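Long-range contacts in aminotransferase, class I and II (Erwinia tasmaniensis, PDB 5Z0Q), which belongs to the class I and II aminotransferase family of PLP-dependent enzymes and holds a bound pyridoxal-5'-phosphate: residues V68-L73 with Y279-S283; V95-G99 with V271-D275; D156-M162 with F193-H197; H310-L314 with L378-T382; F326-A332 with R361-F367. All blocks are in the same frame, centred on the assembly; numbering follows the deposited sequence.

Contact 1 of 5, residues V68-L73 with Y279-S283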
# COMPACT_ATOMS: atom_id res chain seq x y z
N VAL A 68 13.13 -0.73 5.36
CA VAL A 68 13.49 0.64 5.07
C VAL A 68 13.35 0.87 3.57
O VAL A 68 13.27 -0.07 2.77
CB VAL A 68 14.92 0.99 5.54
CG1 VAL A 68 15.01 0.90 7.05
CG2 VAL A 68 15.93 0.06 4.89
N THR A 69 13.31 2.14 3.18
CA THR A 69 13.24 2.48 1.77
C THR A 69 14.54 2.09 1.08
O THR A 69 15.63 2.25 1.63
CB THR A 69 12.98 3.98 1.59
OG1 THR A 69 14.03 4.73 2.22
CG2 THR A 69 11.65 4.36 2.21
N SER A 70 14.41 1.56 -0.14
CA SER A 70 15.55 1.00 -0.86
C SER A 70 16.48 2.12 -1.31
O SER A 70 16.11 2.95 -2.14
CB SER A 70 15.07 0.19 -2.05
OG SER A 70 16.15 -0.16 -2.91
N GLU A 71 17.70 2.15 -0.76
CA GLU A 71 18.72 3.04 -1.29
C GLU A 71 19.16 2.60 -2.68
O GLU A 71 19.56 3.44 -3.50
CB GLU A 71 19.93 3.08 -0.35
CG GLU A 71 19.78 4.06 0.81
CD GLU A 71 20.98 4.04 1.74
OE1 GLU A 71 21.34 2.94 2.22
OE2 GLU A 71 21.56 5.11 2.00
N ALA A 72 19.08 1.30 -2.98
CA ALA A 72 19.45 0.81 -4.30
C ALA A 72 18.46 1.29 -5.36
O ALA A 72 18.86 1.66 -6.47
CB ALA A 72 19.53 -0.71 -4.29
N LEU A 73 17.16 1.29 -5.03
CA LEU A 73 16.16 1.77 -5.98
C LEU A 73 16.33 3.26 -6.26
O LEU A 73 16.24 3.70 -7.41
CB LEU A 73 14.75 1.48 -5.45
CG LEU A 73 13.59 2.02 -6.29
CD1 LEU A 73 13.64 1.47 -7.70
CD2 LEU A 73 12.26 1.68 -5.63
N TYR A 279 10.19 -3.53 -3.32
CA TYR A 279 11.45 -2.81 -3.49
C TYR A 279 12.48 -3.65 -4.22
O TYR A 279 13.23 -3.15 -5.07
CB TYR A 279 11.99 -2.37 -2.13
CG TYR A 279 11.46 -1.03 -1.64
CD1 TYR A 279 11.28 0.03 -2.52
CD2 TYR A 279 11.16 -0.84 -0.30
CE1 TYR A 279 10.81 1.25 -2.08
CE2 TYR A 279 10.68 0.38 0.15
CZ TYR A 279 10.51 1.41 -0.74
OH TYR A 279 10.03 2.62 -0.29
N VAL A 280 12.53 -4.95 -3.91
CA VAL A 280 13.53 -5.82 -4.51
C VAL A 280 13.27 -6.00 -6.00
O VAL A 280 14.20 -6.01 -6.81
CB VAL A 280 13.57 -7.17 -3.77
CG1 VAL A 280 14.52 -8.14 -4.46
CG2 VAL A 280 13.97 -6.97 -2.32
N ALA A 281 12.00 -6.13 -6.38
CA ALA A 281 11.68 -6.33 -7.79
C ALA A 281 11.89 -5.05 -8.60
O ALA A 281 12.40 -5.10 -9.73
CB ALA A 281 10.24 -6.82 -7.94
N ALA A 282 11.52 -3.90 -8.04
CA ALA A 282 11.67 -2.64 -8.76
C ALA A 282 13.15 -2.30 -8.97
O ALA A 282 13.52 -1.74 -10.00
CB ALA A 282 10.96 -1.51 -8.02
N SER A 283 13.99 -2.64 -7.99
CA SER A 283 15.43 -2.40 -8.15
C SER A 283 16.00 -3.27 -9.27
O SER A 283 16.66 -2.76 -10.18
CB SER A 283 16.15 -2.67 -6.83
OG SER A 283 15.89 -1.65 -5.89
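The ring of Y279 packs against the turn that leads into helix 71-83. S70 CB lies over one face of the ring, 4.2 Å from the Y279 ring centroid, as a CH-pi contact. The backbone N of S70 sits above the same ring, near its centre. L73 meets the ring differently: its CD2 comes in at the edge, 3.7 Å from Y279 CD1. The two side chains cross at about a right angle. The other branch of L73 reaches the next turn of helix 276-288, with CD1 4.0 Å from A282 CB. At the far end of the ring, T69 CG2 packs 3.4 Å from Y279 OH, the two side chains lying side by side.

S70 is the N-cap of helix 71-83. With its hydroxyl anti to its own backbone N (chi1 169°), S70 OG accepts from L73 N at 2.8 Å. The start of one helix is thus packed on the side of another. S283 OG approaches this cap and lies 3.4 Å from L73 CB. It is held from its own helix, where S283 OG donates to Y279 O at 3.2 Å. That carbonyl also accepts from S283 N, which arrives from the opposite face of its plane.

Further out, F96 of strand 94-97 backs both T69 and L73. W286 lies on L73 from the same helix as Y279. V68 packs on K28 of the second subunit.

Contact 2 of 5, residues V95-G99 with V271-D275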
# COMPACT_ATOMS: atom_id res chain seq x y z
N VAL A 95 10.09 10.37 -3.36
CA VAL A 95 9.13 9.90 -2.36
C VAL A 95 8.54 8.60 -2.90
O VAL A 95 7.85 8.61 -3.93
CB VAL A 95 8.01 10.92 -2.08
CG1 VAL A 95 6.99 10.33 -1.12
CG2 VAL A 95 8.59 12.21 -1.51
N PHE A 96 8.82 7.49 -2.23
CA PHE A 96 8.37 6.19 -2.70
C PHE A 96 6.93 5.92 -2.28
O PHE A 96 6.53 6.24 -1.15
CB PHE A 96 9.29 5.09 -2.19
CG PHE A 96 10.70 5.21 -2.67
CD1 PHE A 96 11.03 4.91 -3.99
CD2 PHE A 96 11.71 5.62 -1.82
CE1 PHE A 96 12.33 5.03 -4.44
CE2 PHE A 96 13.02 5.73 -2.27
CZ PHE A 96 13.32 5.44 -3.58
N LEU A 97 6.16 5.33 -3.18
CA LEU A 97 4.73 5.12 -3.00
C LEU A 97 4.36 3.71 -3.42
O LEU A 97 5.05 3.10 -4.25
CB LEU A 97 3.91 6.13 -3.82
CG LEU A 97 4.10 7.61 -3.49
CD1 LEU A 97 3.66 8.47 -4.66
CD2 LEU A 97 3.34 7.98 -2.23
N PRO A 98 3.28 3.15 -2.85
CA PRO A 98 2.79 1.83 -3.29
C PRO A 98 1.78 1.93 -4.43
O PRO A 98 0.59 1.61 -4.30
CB PRO A 98 2.16 1.28 -2.00
CG PRO A 98 1.63 2.50 -1.33
CD PRO A 98 2.59 3.62 -1.64
N GLY A 99 2.25 2.39 -5.58
CA GLY A 99 1.42 2.57 -6.75
C GLY A 99 1.50 3.99 -7.30
O GLY A 99 2.09 4.89 -6.70
N VAL A 271 -1.42 6.53 3.58
CA VAL A 271 -0.84 5.69 2.53
C VAL A 271 0.33 4.93 3.15
O VAL A 271 1.25 5.55 3.70
CB VAL A 271 -0.38 6.52 1.33
CG1 VAL A 271 0.15 5.62 0.23
CG2 VAL A 271 -1.53 7.38 0.82
N PRO A 272 0.34 3.60 3.08
CA PRO A 272 1.39 2.82 3.75
C PRO A 272 2.70 2.86 2.97
O PRO A 272 2.80 3.46 1.90
CB PRO A 272 0.80 1.41 3.76
CG PRO A 272 -0.07 1.36 2.55
CD PRO A 272 -0.65 2.75 2.41
N ASP A 273 3.71 2.21 3.53
CA ASP A 273 5.01 2.11 2.89
C ASP A 273 5.00 1.01 1.83
O ASP A 273 4.09 0.19 1.75
CB ASP A 273 6.11 1.84 3.93
CG ASP A 273 6.37 3.03 4.82
OD1 ASP A 273 6.06 4.17 4.41
OD2 ASP A 273 6.90 2.84 5.94
N VAL A 274 6.05 1.01 1.00
CA VAL A 274 6.15 0.04 -0.07
C VAL A 274 6.47 -1.34 0.50
O VAL A 274 7.17 -1.48 1.50
CB VAL A 274 7.20 0.48 -1.10
CG1 VAL A 274 7.25 -0.48 -2.28
CG2 VAL A 274 6.92 1.90 -1.57
N ASP A 275 5.93 -2.37 -0.15
CA ASP A 275 6.20 -3.75 0.24
C ASP A 275 7.70 -4.02 0.22
O ASP A 275 8.45 -3.48 -0.60
CB ASP A 275 5.47 -4.71 -0.70
CG ASP A 275 5.54 -6.16 -0.25
OD1 ASP A 275 6.66 -6.69 -0.08
OD2 ASP A 275 4.47 -6.78 -0.07
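The end of strand 94-97 and the extended loop 271-275 run at 101° to each other, with the CA atoms of P98 and V274 coming within 5.0 Å. Strand 94-97 is an outermost strand of the large mixed sheet, and the loop leads from helix 257-267 into helix 276-288. P98 is the centre of an inverse gamma turn that takes the chain off the strand to G99, a residue of the pyridoxal-5'-phosphate pocket.

P98 buries the largest area of any residue here. Its CD lies 3.7 Å from V271 CG1, and its CG is almost as near. V271 places CG1 there by setting it anti to its backbone N (chi1 -177°). P98 CD also lies 3.5 Å from P272 O. The two proline rings approach more loosely, P98 CG to P272 CG at 4.4 Å.

V274 covers the strand with one branch. Its CG2 packs 4.0 Å from F96 CB, while the F96 ring leads away toward A74 of helix 71-83.

R267 ties the two parts together from outside. Its NH1 bonds to both F96 O and P272 O, and its NE bonds to V271 O. The second subunit also touches here, with its P272 on P98 and its P98 on P272. Beside the turn, V274 CG2 rests 3.5 Å from L97 O, the carbonyl that accepts a weak bond from G99 N.

Contact 3 of 5, residues D156-M162 with F193-H197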
# COMPACT_ATOMS: atom_id res chain seq x y z
N ASP A 156 -4.06 25.65 -25.03
CA ASP A 156 -4.19 27.08 -25.28
C ASP A 156 -5.51 27.43 -25.95
O ASP A 156 -6.00 28.55 -25.80
CB ASP A 156 -3.02 27.56 -26.14
CG ASP A 156 -1.68 27.02 -25.66
OD1 ASP A 156 -1.43 25.81 -25.86
OD2 ASP A 156 -0.89 27.80 -25.08
N SER A 157 -6.11 26.48 -26.67
CA SER A 157 -7.40 26.70 -27.30
C SER A 157 -8.56 26.55 -26.32
O SER A 157 -9.72 26.59 -26.74
CB SER A 157 -7.59 25.73 -28.47
OG SER A 157 -7.70 24.39 -28.02
N HIS A 158 -8.28 26.38 -25.02
CA HIS A 158 -9.30 26.30 -23.99
C HIS A 158 -9.16 27.41 -22.96
O HIS A 158 -9.61 27.26 -21.82
CB HIS A 158 -9.28 24.93 -23.30
CG HIS A 158 -9.70 23.80 -24.19
ND1 HIS A 158 -8.93 23.35 -25.24
CD2 HIS A 158 -10.81 23.04 -24.19
CE1 HIS A 158 -9.55 22.35 -25.84
NE2 HIS A 158 -10.69 22.14 -25.22
N GLU A 159 -8.53 28.53 -23.34
CA GLU A 159 -8.34 29.64 -22.42
C GLU A 159 -9.67 30.18 -21.91
O GLU A 159 -9.89 30.29 -20.69
CB GLU A 159 -7.55 30.76 -23.10
CG GLU A 159 -6.07 30.47 -23.28
CD GLU A 159 -5.23 30.95 -22.12
OE1 GLU A 159 -5.77 31.69 -21.26
OE2 GLU A 159 -4.04 30.59 -22.06
N ASP A 160 -10.58 30.51 -22.83
CA ASP A 160 -11.84 31.15 -22.45
C ASP A 160 -12.78 30.20 -21.72
O ASP A 160 -13.73 30.66 -21.07
CB ASP A 160 -12.52 31.72 -23.69
CG ASP A 160 -11.64 32.72 -24.43
OD1 ASP A 160 -11.17 33.68 -23.78
OD2 ASP A 160 -11.40 32.53 -25.64
N ARG A 161 -12.55 28.89 -21.81
CA ARG A 161 -13.35 27.93 -21.05
C ARG A 161 -12.94 27.86 -19.59
O ARG A 161 -13.61 27.17 -18.81
CB ARG A 161 -13.26 26.54 -21.68
CG ARG A 161 -14.31 26.26 -22.74
CD ARG A 161 -14.14 24.88 -23.34
NE ARG A 161 -14.05 23.84 -22.32
CZ ARG A 161 -15.10 23.24 -21.77
NH1 ARG A 161 -16.33 23.58 -22.13
NH2 ARG A 161 -14.92 22.30 -20.85
N MET A 162 -11.87 28.55 -19.19
CA MET A 162 -11.40 28.51 -17.82
C MET A 162 -12.17 29.51 -16.96
O MET A 162 -12.91 30.37 -17.46
CB MET A 162 -9.90 28.78 -17.76
CG MET A 162 -9.09 27.83 -18.62
SD MET A 162 -7.31 28.10 -18.51
CE MET A 162 -6.98 27.50 -16.85
N PHE A 193 1.51 27.19 -20.81
CA PHE A 193 0.13 27.26 -20.33
C PHE A 193 0.08 27.21 -18.80
O PHE A 193 -0.73 27.91 -18.18
CB PHE A 193 -0.69 26.12 -20.93
CG PHE A 193 -2.10 26.04 -20.40
CD1 PHE A 193 -3.08 26.87 -20.90
CD2 PHE A 193 -2.43 25.12 -19.42
CE1 PHE A 193 -4.38 26.80 -20.42
CE2 PHE A 193 -3.73 25.04 -18.94
CZ PHE A 193 -4.70 25.88 -19.44
N ALA A 194 0.94 26.40 -18.19
CA ALA A 194 0.96 26.32 -16.73
C ALA A 194 1.47 27.62 -16.11
O ALA A 194 0.98 28.05 -15.07
CB ALA A 194 1.82 25.14 -16.28
N GLN A 195 2.46 28.26 -16.75
CA GLN A 195 3.01 29.49 -16.20
C GLN A 195 2.04 30.66 -16.36
O GLN A 195 1.87 31.46 -15.43
CB GLN A 195 4.34 29.81 -16.88
CG GLN A 195 5.42 28.76 -16.67
CD GLN A 195 6.61 28.96 -17.58
OE1 GLN A 195 6.59 29.82 -18.46
NE2 GLN A 195 7.66 28.18 -17.36
N ARG A 196 1.40 30.77 -17.53
CA ARG A 196 0.47 31.86 -17.77
C ARG A 196 -0.69 31.85 -16.78
O ARG A 196 -1.22 32.91 -16.43
CB ARG A 196 -0.04 31.80 -19.21
CG ARG A 196 -1.15 32.78 -19.54
CD ARG A 196 -1.43 32.84 -21.05
NE ARG A 196 -1.71 31.53 -21.62
CZ ARG A 196 -0.84 30.81 -22.32
NH1 ARG A 196 0.39 31.27 -22.53
NH2 ARG A 196 -1.18 29.62 -22.80
N HIS A 197 -1.07 30.67 -16.30
CA HIS A 197 -2.14 30.54 -15.32
C HIS A 197 -1.63 30.16 -13.93
O HIS A 197 -2.44 29.99 -13.02
CB HIS A 197 -3.17 29.51 -15.79
CG HIS A 197 -3.85 29.88 -17.07
ND1 HIS A 197 -4.96 30.70 -17.10
CD2 HIS A 197 -3.58 29.57 -18.35
CE1 HIS A 197 -5.34 30.87 -18.36
NE2 HIS A 197 -4.52 30.19 -19.14
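M162 lays its sulfur over one face of the H197 ring, with SD 3.6 Å from the ring centroid. M162 CE lies over the same face, 3.9 Å from the H197 ring centroid, because the chain bends at its last torsion (chi3 71°). M162 SD also meets F193 CZ obliquely at 3.6 Å, a Met-aromatic contact. At the edge of the imidazole stands E159. H197 NE2 donates to E159 OE2 at 3.0 Å, from above the carboxylate plane. R196 NE forms a salt bridge with E159 OE2 at 2.6 Å, from the opposite face and on the syn side. R196 NH2 adds a weak bond to D156 OD2 at 2.9 Å, making a salt-bridge network.

The contact fastens the turn 159-162, between strands 151-152 and 166-172, to the C-terminal part of helix 184-197. It lies at the surface of the large domain. With R196 and H197 both donating to one oxygen, the E159 carboxylate is probably kept ionised.

Contact 4 of 5, residues H310-L314 with L378-T382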
# COMPACT_ATOMS: atom_id res chain seq x y z
N HIS A 310 -4.20 -4.07 -39.42
CA HIS A 310 -5.43 -4.86 -39.47
C HIS A 310 -6.67 -4.01 -39.20
O HIS A 310 -7.71 -4.20 -39.84
CB HIS A 310 -5.35 -6.02 -38.48
CG HIS A 310 -6.46 -7.01 -38.63
ND1 HIS A 310 -6.39 -8.08 -39.48
CD2 HIS A 310 -7.68 -7.08 -38.04
CE1 HIS A 310 -7.51 -8.78 -39.41
NE2 HIS A 310 -8.31 -8.19 -38.54
N VAL A 311 -6.58 -3.08 -38.25
CA VAL A 311 -7.74 -2.29 -37.87
C VAL A 311 -8.15 -1.35 -39.01
O VAL A 311 -9.34 -1.16 -39.27
CB VAL A 311 -7.47 -1.51 -36.57
CG1 VAL A 311 -8.51 -0.42 -36.36
CG2 VAL A 311 -7.46 -2.47 -35.39
N ASN A 312 -7.17 -0.77 -39.70
CA ASN A 312 -7.48 0.20 -40.74
C ASN A 312 -8.10 -0.46 -41.98
O ASN A 312 -8.72 0.24 -42.79
CB ASN A 312 -6.23 0.98 -41.13
CG ASN A 312 -5.68 1.80 -39.98
OD1 ASN A 312 -4.49 1.77 -39.68
ND2 ASN A 312 -6.56 2.54 -39.31
N ARG A 313 -7.95 -1.77 -42.13
CA ARG A 313 -8.60 -2.47 -43.24
C ARG A 313 -10.06 -2.80 -42.95
O ARG A 313 -10.83 -3.01 -43.89
CB ARG A 313 -7.85 -3.75 -43.59
CG ARG A 313 -6.52 -3.54 -44.27
CD ARG A 313 -6.10 -4.77 -45.05
NE ARG A 313 -4.79 -4.62 -45.68
CZ ARG A 313 -3.66 -5.10 -45.18
NH1 ARG A 313 -3.68 -5.79 -44.04
NH2 ARG A 313 -2.51 -4.91 -45.81
N LEU A 314 -10.45 -2.86 -41.68
CA LEU A 314 -11.83 -3.17 -41.34
C LEU A 314 -12.71 -1.95 -41.59
O LEU A 314 -12.29 -0.82 -41.33
CB LEU A 314 -11.94 -3.62 -39.88
CG LEU A 314 -11.14 -4.89 -39.55
CD1 LEU A 314 -11.27 -5.24 -38.08
CD2 LEU A 314 -11.60 -6.06 -40.42
N LEU A 378 -7.36 -10.73 -33.64
CA LEU A 378 -7.61 -10.04 -34.91
C LEU A 378 -8.61 -10.80 -35.77
O LEU A 378 -9.41 -10.18 -36.49
CB LEU A 378 -6.30 -9.84 -35.67
CG LEU A 378 -5.32 -8.87 -35.02
CD1 LEU A 378 -4.05 -8.74 -35.85
CD2 LEU A 378 -5.98 -7.52 -34.83
N GLN A 379 -8.60 -12.14 -35.72
CA GLN A 379 -9.55 -12.90 -36.51
C GLN A 379 -10.96 -12.81 -35.95
O GLN A 379 -11.93 -12.80 -36.72
CB GLN A 379 -9.10 -14.36 -36.60
CG GLN A 379 -9.96 -15.22 -37.53
CD GLN A 379 -10.04 -14.66 -38.94
OE1 GLN A 379 -9.13 -13.98 -39.41
NE2 GLN A 379 -11.15 -14.95 -39.62
N ARG A 380 -11.10 -12.72 -34.63
CA ARG A 380 -12.42 -12.49 -34.05
C ARG A 380 -12.96 -11.11 -34.42
O ARG A 380 -14.17 -10.94 -34.53
CB ARG A 380 -12.37 -12.65 -32.53
CG ARG A 380 -12.10 -14.07 -32.06
CD ARG A 380 -12.35 -14.22 -30.57
NE ARG A 380 -12.22 -15.60 -30.13
CZ ARG A 380 -12.56 -16.03 -28.92
NH1 ARG A 380 -13.05 -15.19 -28.02
NH2 ARG A 380 -12.41 -17.31 -28.60
N MET A 381 -12.07 -10.13 -34.61
CA MET A 381 -12.51 -8.83 -35.10
C MET A 381 -12.98 -8.91 -36.55
O MET A 381 -14.01 -8.33 -36.90
CB MET A 381 -11.38 -7.81 -34.96
CG MET A 381 -11.01 -7.47 -33.53
SD MET A 381 -9.63 -6.31 -33.44
CE MET A 381 -10.26 -4.96 -34.44
N THR A 382 -12.23 -9.63 -37.39
CA THR A 382 -12.66 -9.82 -38.77
C THR A 382 -13.97 -10.59 -38.84
O THR A 382 -14.87 -10.24 -39.62
CB THR A 382 -11.56 -10.55 -39.56
OG1 THR A 382 -10.37 -9.76 -39.57
CG2 THR A 382 -12.01 -10.80 -41.00
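T382 OG1 has H310 NE2 2.8 Å away across the contact and donates to L378 O on its own helix at 3.3 Å. T382 N makes the helical bond to L378 O at 3.0 Å, from the opposite face of the carbonyl plane. The imidazole of H310 comes up to this pair from the other helix. T382 OG1 sits at the ring edge and in its plane. H310 NE2 is also close to L378 O.

L378 covers the ring itself. Its CB stands over the centre of one face, 3.9 Å from the H310 ring centroid and 10° off the normal, a CH-pi contact. CD2 of the same leucine touches H310 CD2 at 3.7 Å. H310 swings its ring across to L378 by setting CG anti to the backbone N (chi1 -170°).

Here the C-terminal part of helix 290-313 packs on helix 371-385, two helices of the small domain. The rest of the contact is apolar. M381 bends at its last torsion (chi3 56°), which brings CE against two partners. M381 CE lies 3.8 Å from L314 CD1 and 3.9 Å from V311 CG2. L314 sends its other branch, CD2, toward T382 OG1.

L317 packs on both V311 and M381, and F365 also lies on M381. L378 rests on M306 and L307, one turn back along helix 290-313. On another side of helix 371-385, R380 forms a salt bridge with D34.

Contact 5 of 5, residues F326-A332 with R361-F367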
# COMPACT_ATOMS: atom_id res chain seq x y z
N PHE A 326 1.47 -0.25 -24.61
CA PHE A 326 1.03 -1.32 -25.50
C PHE A 326 -0.47 -1.27 -25.79
O PHE A 326 -1.14 -2.30 -25.88
CB PHE A 326 1.40 -2.68 -24.91
CG PHE A 326 1.22 -2.76 -23.42
CD1 PHE A 326 -0.01 -3.10 -22.87
CD2 PHE A 326 2.27 -2.49 -22.56
CE1 PHE A 326 -0.18 -3.18 -21.50
CE2 PHE A 326 2.11 -2.56 -21.19
CZ PHE A 326 0.88 -2.90 -20.66
N LEU A 327 -0.99 -0.05 -25.93
CA LEU A 327 -2.39 0.19 -26.27
C LEU A 327 -2.44 1.45 -27.13
O LEU A 327 -1.63 2.36 -26.94
CB LEU A 327 -3.27 0.34 -25.02
CG LEU A 327 -2.93 -0.52 -23.80
CD1 LEU A 327 -2.20 0.30 -22.74
CD2 LEU A 327 -4.16 -1.21 -23.21
N GLY A 328 -3.38 1.51 -28.07
CA GLY A 328 -4.41 0.50 -28.28
C GLY A 328 -5.77 1.16 -28.40
O GLY A 328 -6.78 0.58 -28.02
N TRP A 329 -5.79 2.38 -28.94
CA TRP A 329 -6.96 3.25 -28.92
C TRP A 329 -7.66 3.18 -30.28
O TRP A 329 -7.18 3.75 -31.26
CB TRP A 329 -6.53 4.68 -28.59
CG TRP A 329 -7.61 5.61 -28.13
CD1 TRP A 329 -7.87 6.86 -28.62
CD2 TRP A 329 -8.56 5.39 -27.07
NE1 TRP A 329 -8.93 7.43 -27.94
CE2 TRP A 329 -9.37 6.54 -26.99
CE3 TRP A 329 -8.81 4.33 -26.20
CZ2 TRP A 329 -10.40 6.67 -26.06
CZ3 TRP A 329 -9.84 4.45 -25.28
CH2 TRP A 329 -10.62 5.61 -25.22
N ILE A 330 -8.81 2.50 -30.32
CA ILE A 330 -9.52 2.21 -31.56
C ILE A 330 -10.84 2.97 -31.58
O ILE A 330 -11.64 2.84 -30.65
CB ILE A 330 -9.77 0.70 -31.73
CG1 ILE A 330 -8.45 -0.07 -31.65
CG2 ILE A 330 -10.49 0.42 -33.03
CD1 ILE A 330 -8.63 -1.57 -31.68
N ASP A 331 -11.06 3.75 -32.64
CA ASP A 331 -12.32 4.46 -32.82
C ASP A 331 -13.35 3.50 -33.43
O ASP A 331 -13.20 3.08 -34.58
CB ASP A 331 -12.12 5.69 -33.71
CG ASP A 331 -13.37 6.55 -33.81
OD1 ASP A 331 -14.41 6.20 -33.20
OD2 ASP A 331 -13.32 7.59 -34.50
N ALA A 332 -14.38 3.17 -32.65
CA ALA A 332 -15.45 2.29 -33.11
C ALA A 332 -16.75 3.04 -33.36
O ALA A 332 -17.82 2.43 -33.37
CB ALA A 332 -15.67 1.17 -32.10
N ARG A 361 -17.24 5.98 -27.64
CA ARG A 361 -17.15 5.49 -29.00
C ARG A 361 -15.88 4.70 -29.26
O ARG A 361 -15.72 4.15 -30.36
CB ARG A 361 -17.23 6.67 -29.99
CG ARG A 361 -18.59 7.35 -30.04
CD ARG A 361 -19.67 6.37 -30.48
NE ARG A 361 -20.65 6.13 -29.41
CZ ARG A 361 -21.66 5.28 -29.52
NH1 ARG A 361 -21.83 4.58 -30.63
NH2 ARG A 361 -22.50 5.12 -28.50
N PHE A 362 -14.98 4.62 -28.29
CA PHE A 362 -13.69 3.96 -28.45
C PHE A 362 -13.60 2.72 -27.59
O PHE A 362 -14.36 2.53 -26.63
CB PHE A 362 -12.54 4.91 -28.09
CG PHE A 362 -12.33 6.03 -29.08
CD1 PHE A 362 -13.25 7.05 -29.21
CD2 PHE A 362 -11.18 6.06 -29.86
CE1 PHE A 362 -13.05 8.08 -30.11
CE2 PHE A 362 -10.98 7.09 -30.76
CZ PHE A 362 -11.91 8.09 -30.89
N VAL A 363 -12.65 1.85 -27.94
CA VAL A 363 -12.30 0.68 -27.14
C VAL A 363 -10.78 0.61 -27.07
O VAL A 363 -10.09 0.86 -28.06
CB VAL A 363 -12.88 -0.62 -27.73
CG1 VAL A 363 -14.39 -0.67 -27.52
CG2 VAL A 363 -12.54 -0.75 -29.21
N ARG A 364 -10.26 0.28 -25.89
CA ARG A 364 -8.82 0.17 -25.70
C ARG A 364 -8.37 -1.26 -25.94
O ARG A 364 -8.91 -2.20 -25.33
CB ARG A 364 -8.41 0.64 -24.30
CG ARG A 364 -6.93 1.00 -24.20
CD ARG A 364 -6.56 1.52 -22.82
NE ARG A 364 -6.64 0.47 -21.80
CZ ARG A 364 -6.19 0.60 -20.56
NH1 ARG A 364 -5.63 1.74 -20.17
NH2 ARG A 364 -6.30 -0.41 -19.70
N PHE A 365 -7.40 -1.44 -26.83
CA PHE A 365 -6.91 -2.75 -27.23
C PHE A 365 -5.57 -3.02 -26.55
O PHE A 365 -4.62 -2.25 -26.71
CB PHE A 365 -6.76 -2.82 -28.75
CG PHE A 365 -6.67 -4.22 -29.30
CD1 PHE A 365 -5.56 -5.01 -29.05
CD2 PHE A 365 -7.69 -4.73 -30.08
CE1 PHE A 365 -5.48 -6.29 -29.56
CE2 PHE A 365 -7.61 -6.01 -30.59
CZ PHE A 365 -6.50 -6.79 -30.33
N ASN A 366 -5.50 -4.11 -25.79
CA ASN A 366 -4.27 -4.52 -25.12
C ASN A 366 -3.60 -5.59 -25.97
O ASN A 366 -4.00 -6.76 -25.94
CB ASN A 366 -4.57 -5.03 -23.71
CG ASN A 366 -3.31 -5.24 -22.88
OD1 ASN A 366 -2.21 -5.43 -23.42
ND2 ASN A 366 -3.46 -5.22 -21.56
N PHE A 367 -2.60 -5.19 -26.75
CA PHE A 367 -1.81 -6.14 -27.53
C PHE A 367 -0.51 -6.52 -26.83
O PHE A 367 0.44 -6.96 -27.49
CB PHE A 367 -1.53 -5.58 -28.93
CG PHE A 367 -0.82 -4.26 -28.95
CD1 PHE A 367 0.56 -4.20 -28.97
CD2 PHE A 367 -1.54 -3.07 -28.98
CE1 PHE A 367 1.22 -2.98 -29.00
CE2 PHE A 367 -0.89 -1.85 -29.02
CZ PHE A 367 0.49 -1.81 -29.03
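W329 holds CG anti to its backbone N (chi1 -162°), and F362 turns its CG beside its own N (chi1 -71°). These torsions bring the two rings together on one face of the sheet. The five-membered ring of W329 and the F362 ring form an offset stack, centroids 4.3 Å apart and planes at 12°. F362 CB sits over the six-membered ring of W329, 3.6 Å from its centroid. D331 covers the phenyl in turn, its CA above the ring and its carboxylate stacked nearly parallel to it. D331 OD1 is hydrogen-bonded to S333 OG.

Strands 329-331 and 362-364 are antiparallel neighbours in the small-domain sheet. I330 and V363 are a hydrogen-bonded pair, with I330 N to V363 O and V363 N to I330 O both 3.1 Å. Two residues on, A332 N bonds to R361 O at 2.8 Å. On the other face, I330 CD1 packs 3.7 Å from F365 CD2.

Toward F326 the chains leave regular pairing. F326 O lies over one face of the F367 ring. L327 CD2 sits over the R364 guanidinium, 3.3 Å from R364 NE. R364 is near the bound pyridoxal-5'-phosphate. Its NH2 bonds to W39 O, and its NH1 makes a weak bond to N176 OD1 of the pocket. With L327 on its face and W39 at its end, the guanidinium is probably fixed in direction beside the pocket.

Overall arrangement
Contacts 1 and 2 lie on one side of the chain's centre, contacts 4 and 5 on the other. Contacts 1 and 2 touch, with centres 11 Å apart, and both reach the second subunit. Contacts 4 and 5 are 12 Å apart and meet where M381 and V311 pack on F365 and I330. They join helices 290-313 and 371-385 to the five-stranded sheet. Contact 3 stands alone, 29 Å or more from every other centre. Along the chain, contact 3 falls within the span of 2, 2 within that of 1, and 5 within that of 4. This matches the two-domain build of fold-type I PLP enzymes, a large eight-stranded sheet and a smaller C-terminal one. Pyridoxal-5'-phosphate lies near contacts 2 and 5.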